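Long-range contacts in CupA (Streptococcus pneumoniae, PDB 4F2E), which binds two copper(I) ions in a cupredoxin-fold domain and probably serves as a copper chaperone in copper resistance: residues A[18-23]-A[39-44]; A[47-52]-A[86-91]. All blocks are in the same frame, centred on the assembly; numbering follows the deposited sequence.

Contact 1. Residues A[18-23]-A[39-44]; sequences VEVMGG and IVFDRK
Val18 N gives a hydrogen bond to Val40 O (2.8 Å), and Val18 O takes one from Asp42 N (2.9 Å), so Phe41 sits opposite Val18 in parallel register. Phe41 CA also turns its hydrogen to Val18 O, a CA-H...O contact. On the inner side CG1 of Val18, placed anti to the backbone N (chi1 178°), lies 3.8 Å from Phe41 CE2, while CG2 meets CG2 of Ile39. Glu19 points to the other face of the sheet and runs out extended, crossing the Lys44 chain at about a right angle. Its OE1 forms a long salt bridge with Lys44 NZ (3.8 Å), and the same ammonium makes an equally long one to Asp42 OD2, sitting between two carboxylates. At Val20 the inward pattern returns: CG2 comes in the plane of the Phe41 ring and touches its edge at CD2 (3.8 Å), and CB packs over Arg43 CA. The backbone bonds continue, Val20 N to Asp42 O and Lys44 N to Val20 O (3.0 Å). Past the strand, Met21 bends at chi2 and chi3 and brings CE to 3.5 Å from Lys44 CB. Ile53, Phe55 and Leu64 also pack against Phe41. The two faces therefore differ in chemistry: Val18, Val20 and Phe41 contribute to the hydrophobic interior of the cupredoxin-like domain, alongside the buried Arg43, whereas Glu19, Asp42 and Lys44 form a loose charged network on the outer face, where the long distances suggest modest electrostatic attraction.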
loop_
_atom_site.group_PDB
_atom_site.type_symbol
_atom_site.label_atom_id
_atom_site.label_comp_id
_atom_site.label_asym_id
_atom_site.label_seq_id
_atom_site.Cartn_x
_atom_site.Cartn_y
_atom_site.Cartn_z
ATOM N N VAL A 18 4.866 3.494 3.108
ATOM C CA VAL A 18 3.759 4.436 3.032
ATOM C C VAL A 18 3.464 4.980 4.419
ATOM O O VAL A 18 3.217 4.218 5.348
ATOM C CB VAL A 18 2.495 3.769 2.452
ATOM C CG1 VAL A 18 1.328 4.750 2.427
ATOM C CG2 VAL A 18 2.775 3.233 1.059
ATOM N N GLU A 19 3.516 6.300 4.560
ATOM C CA GLU A 19 3.183 6.945 5.819
ATOM C C GLU A 19 1.682 7.159 5.900
ATOM O O GLU A 19 1.069 7.667 4.960
ATOM C CB GLU A 19 3.908 8.286 5.945
ATOM C CG GLU A 19 3.628 9.007 7.255
ATOM C CD GLU A 19 4.413 10.296 7.395
ATOM O OE1 GLU A 19 5.540 10.368 6.859
ATOM O OE2 GLU A 19 3.904 11.236 8.041
ATOM N N VAL A 20 1.090 6.749 7.017
ATOM C CA VAL A 20 -0.331 6.963 7.243
ATOM C C VAL A 20 -0.499 8.221 8.078
ATOM O O VAL A 20 -0.289 8.216 9.292
ATOM C CB VAL A 20 -0.990 5.758 7.934
ATOM C CG1 VAL A 20 -2.500 5.973 8.056
ATOM C CG2 VAL A 20 -0.683 4.476 7.169
ATOM N N MET A 21 -0.854 9.305 7.402
ATOM C CA MET A 21 -1.033 10.598 8.033
ATOM C C MET A 21 -2.019 11.391 7.191
ATOM O O MET A 21 -1.694 11.808 6.076
ATOM C CB MET A 21 0.304 11.336 8.121
ATOM C CG MET A 21 0.191 12.744 8.680
ATOM S SD MET A 21 -0.187 12.761 10.444
ATOM C CE MET A 21 1.394 12.282 11.130
ATOM N N GLY A 22 -3.233 11.565 7.706
ATOM C CA GLY A 22 -4.278 12.263 6.977
ATOM C C GLY A 22 -4.471 11.651 5.605
ATOM O O GLY A 22 -4.691 12.347 4.613
ATOM N N GLY A 23 -4.396 10.328 5.555
ATOM C CA GLY A 23 -4.374 9.614 4.297
ATOM C C GLY A 23 -3.052 8.887 4.161
ATOM O O GLY A 23 -2.436 8.518 5.159
ATOM N N ILE A 39 4.516 -3.728 1.250
ATOM C CA ILE A 39 4.041 -2.360 1.341
ATOM C C ILE A 39 3.930 -2.044 2.823
ATOM O O ILE A 39 3.040 -2.541 3.515
ATOM C CB ILE A 39 2.700 -2.178 0.610
ATOM C CG1 ILE A 39 2.796 -2.764 -0.803
ATOM C CG2 ILE A 39 2.319 -0.704 0.550
ATOM C CD1 ILE A 39 1.483 -2.791 -1.558
ATOM N N VAL A 40 4.875 -1.248 3.310
ATOM C CA VAL A 40 5.042 -1.039 4.736
ATOM C C VAL A 40 4.310 0.218 5.180
ATOM O O VAL A 40 4.734 1.335 4.873
ATOM C CB VAL A 40 6.532 -0.918 5.098
ATOM C CG1 VAL A 40 6.705 -0.834 6.607
ATOM C CG2 VAL A 40 7.305 -2.100 4.528
ATOM N N PHE A 41 3.212 0.033 5.904
ATOM C CA PHE A 41 2.427 1.154 6.397
ATOM C C PHE A 41 2.888 1.564 7.781
ATOM O O PHE A 41 2.823 0.777 8.729
ATOM C CB PHE A 41 0.936 0.809 6.407
ATOM C CG PHE A 41 0.339 0.714 5.036
ATOM C CD1 PHE A 41 0.416 -0.466 4.312
ATOM C CD2 PHE A 41 -0.286 1.809 4.460
ATOM C CE1 PHE A 41 -0.121 -0.553 3.046
ATOM C CE2 PHE A 41 -0.826 1.726 3.190
ATOM C CZ PHE A 41 -0.745 0.546 2.483
ATOM N N ASP A 42 3.359 2.800 7.893
ATOM C CA ASP A 42 3.800 3.335 9.170
ATOM C C ASP A 42 2.728 4.293 9.659
ATOM O O ASP A 42 2.561 5.377 9.098
ATOM C CB ASP A 42 5.135 4.057 8.999
ATOM C CG ASP A 42 5.723 4.516 10.313
ATOM O OD1 ASP A 42 5.340 3.959 11.362
ATOM O OD2 ASP A 42 6.572 5.430 10.295
ATOM N N ARG A 43 1.990 3.892 10.690
ATOM C CA ARG A 43 0.828 4.666 11.112
ATOM C C ARG A 43 1.173 5.739 12.136
ATOM O O ARG A 43 1.654 5.440 13.230
ATOM C CB ARG A 43 -0.289 3.772 11.650
ATOM C CG ARG A 43 -1.522 4.580 11.998
ATOM C CD ARG A 43 -2.675 3.736 12.473
ATOM N NE ARG A 43 -3.811 4.590 12.810
ATOM C CZ ARG A 43 -4.939 4.158 13.359
ATOM N NH1 ARG A 43 -5.089 2.873 13.646
ATOM N NH2 ARG A 43 -5.918 5.016 13.623
ATOM N N LYS A 44 0.900 6.990 11.774
ATOM C CA LYS A 44 1.229 8.129 12.620
ATOM C C LYS A 44 0.003 8.980 12.948
ATOM O O LYS A 44 0.104 9.976 13.661
ATOM C CB LYS A 44 2.302 8.987 11.951
ATOM C CG LYS A 44 3.620 8.255 11.746
ATOM C CD LYS A 44 4.639 9.128 11.038
ATOM C CE LYS A 44 5.977 8.419 10.920
ATOM N NZ LYS A 44 6.982 9.255 10.207
#

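Contact 2. Residues A[47-52]-A[86-91]; sequences SPCLDQ and CGMNMM. With CU1 (copper (I) ion), chain C; CU1 (copper (I) ion), chain B.
Gln52 and Gly87 bring the two loops closest, their CA atoms 4.7 Å apart, and the type I turn from Cys86 to Asn89 offers only a weak backbone bond, Gly87 N to Gln52 O; a water linking Cys49 O, Gln52 N and Gly87 N reinforces it. The main grip is metal. Cys49 SG, carried away from its own backbone N (chi1 -170°), reaches and bridges both copper(I) ions. The inner copper is held by this sulfur, by Cys49 O (2.2 Å) and by Cys86 SG (2.2 Å). The outer one takes Cys49 SG with Met88 SD (2.3 Å) and Met90 SD (2.3 Å), plus a fourth ligand from outside the two segments. Cys86 SG also accepts from the backbone N of Met90 (3.4 Å) and Met91, and weakly from Met88, which fixes its position and probably stabilises thiolate charge. The Leu50 side chain crosses that of Met91 at about a right angle, CD2 reaching CG (3.7 Å), with Tyr24 beside both. Loops at one end of the beta sandwich are where cupredoxins hold copper, but this two-copper site of sulfur and carbonyl ligands differs from the classical mononuclear one, consistent with a Cu(I) chaperone.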
loop_
_atom_site.group_PDB
_atom_site.type_symbol
_atom_site.label_atom_id
_atom_site.label_comp_id
_atom_site.label_asym_id
_atom_site.label_seq_id
_atom_site.Cartn_x
_atom_site.Cartn_y
_atom_site.Cartn_z
ATOM N N SER A 47 -6.525 8.798 14.021
ATOM C CA SER A 47 -7.929 8.890 13.641
ATOM C C SER A 47 -8.520 7.514 13.376
ATOM O O SER A 47 -7.937 6.715 12.642
ATOM C CB SER A 47 -8.104 9.748 12.394
ATOM O OG SER A 47 -9.455 9.695 11.961
ATOM N N PRO A 48 -9.690 7.232 13.967
ATOM C CA PRO A 48 -10.375 5.964 13.691
ATOM C C PRO A 48 -10.643 5.760 12.200
ATOM O O PRO A 48 -10.794 4.625 11.759
ATOM C CB PRO A 48 -11.692 6.105 14.462
ATOM C CG PRO A 48 -11.352 7.037 15.586
ATOM C CD PRO A 48 -10.383 8.023 15.001
ATOM N N CYS A 49 -10.692 6.845 11.435
ATOM C CA CYS A 49 -10.872 6.740 9.991
ATOM C C CYS A 49 -9.778 5.872 9.361
ATOM O O CYS A 49 -9.993 5.245 8.322
ATOM C CB CYS A 49 -10.876 8.136 9.358
ATOM S SG CYS A 49 -11.358 8.202 7.608
ATOM N N LEU A 50 -8.613 5.827 10.000
ATOM C CA LEU A 50 -7.448 5.147 9.434
ATOM C C LEU A 50 -7.097 3.828 10.136
ATOM O O LEU A 50 -5.971 3.340 10.030
ATOM C CB LEU A 50 -6.247 6.099 9.422
ATOM C CG LEU A 50 -6.433 7.320 8.515
ATOM C CD1 LEU A 50 -5.445 8.425 8.865
ATOM C CD2 LEU A 50 -6.307 6.925 7.048
ATOM N N ASP A 51 -8.073 3.246 10.830
ATOM C CA ASP A 51 -7.854 2.019 11.597
ATOM C C ASP A 51 -7.531 0.797 10.741
ATOM O O ASP A 51 -6.852 -0.125 11.197
ATOM C CB ASP A 51 -9.065 1.708 12.479
ATOM C CG ASP A 51 -9.085 2.525 13.751
ATOM O OD1 ASP A 51 -8.062 3.166 14.067
ATOM O OD2 ASP A 51 -10.123 2.511 14.444
ATOM N N GLN A 52 -8.027 0.778 9.508
ATOM C CA GLN A 52 -7.822 -0.374 8.639
ATOM C C GLN A 52 -7.272 0.012 7.276
ATOM O O GLN A 52 -7.458 1.139 6.811
ATOM C CB GLN A 52 -9.123 -1.157 8.463
ATOM C CG GLN A 52 -9.613 -1.826 9.731
ATOM C CD GLN A 52 -10.938 -1.275 10.205
ATOM O OE1 GLN A 52 -11.841 -1.023 9.406
ATOM N NE2 GLN A 52 -11.065 -1.083 11.514
ATOM N N CYS A 86 -8.700 3.152 3.139
ATOM C CA CYS A 86 -8.961 2.817 4.528
ATOM C C CYS A 86 -10.193 1.925 4.592
ATOM O O CYS A 86 -10.860 1.696 3.579
ATOM C CB CYS A 86 -9.175 4.079 5.354
ATOM S SG CYS A 86 -10.721 4.926 4.977
ATOM N N GLY A 87 -10.497 1.427 5.784
ATOM C CA GLY A 87 -11.636 0.546 5.969
ATOM C C GLY A 87 -12.987 1.191 5.704
ATOM O O GLY A 87 -13.995 0.491 5.602
ATOM N N MET A 88 -13.011 2.520 5.595
ATOM C CA MET A 88 -14.250 3.259 5.337
ATOM C C MET A 88 -14.386 3.688 3.880
ATOM O O MET A 88 -15.396 4.278 3.495
ATOM C CB MET A 88 -14.324 4.513 6.208
ATOM C CG MET A 88 -14.188 4.268 7.692
ATOM S SD MET A 88 -14.520 5.779 8.617
ATOM C CE MET A 88 -16.282 5.981 8.331
ATOM N N ASN A 89 -13.361 3.416 3.078
ATOM C CA ASN A 89 -13.328 3.870 1.690
ATOM C C ASN A 89 -13.412 5.396 1.616
ATOM O O ASN A 89 -14.037 5.947 0.712
ATOM C CB ASN A 89 -14.459 3.224 0.878
ATOM C CG ASN A 89 -14.200 3.249 -0.621
ATOM O OD1 ASN A 89 -13.055 3.327 -1.066
ATOM N ND2 ASN A 89 -15.270 3.171 -1.407
ATOM N N MET A 90 -12.776 6.068 2.575
ATOM C CA MET A 90 -12.751 7.532 2.620
ATOM C C MET A 90 -11.392 8.097 2.221
ATOM O O MET A 90 -11.315 9.152 1.588
ATOM C CB MET A 90 -13.101 8.041 4.020
ATOM C CG MET A 90 -14.572 7.912 4.390
ATOM S SD MET A 90 -14.951 8.498 6.060
ATOM C CE MET A 90 -14.478 10.218 5.931
ATOM N N MET A 91 -10.328 7.404 2.620
ATOM C CA MET A 91 -8.964 7.792 2.277
ATOM C C MET A 91 -8.427 6.805 1.252
ATOM O O MET A 91 -8.625 5.599 1.398
ATOM C CB MET A 91 -8.081 7.755 3.519
ATOM C CG MET A 91 -8.624 8.548 4.692
ATOM S SD MET A 91 -8.101 10.266 4.647
ATOM C CE MET A 91 -9.188 10.946 3.408
HETATM CU CU CU1 C . -13.540 7.656 7.697
HETATM CU CU CU1 B . -10.891 6.340 6.624
HETATM O O HOH W 1 -10.222 2.397 8.475
HETATM O O HOH W 2 -13.909 -1.774 8.116
#

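Contact 1 is mostly buried, a pairing of neighbouring strands held by regular backbone bonds, while contact 2 lies farther from the centre of the chain, on partly exposed loops joined chiefly through copper. The two follow one another along the chain, with centres about 11 Å apart, and they touch. Arg43, on the inward-facing side of strand 37-43, reaches the copper loop: its NH2 makes a salt bridge to Asp51 OD1 (2.9 Å), while its NH1 bonds Leu64 O. Gly23 CA meets Met91 SD. The apolar face of contact 1 meets the loops of contact 2 through Val20 and Leu50, CG1 packing on CD1.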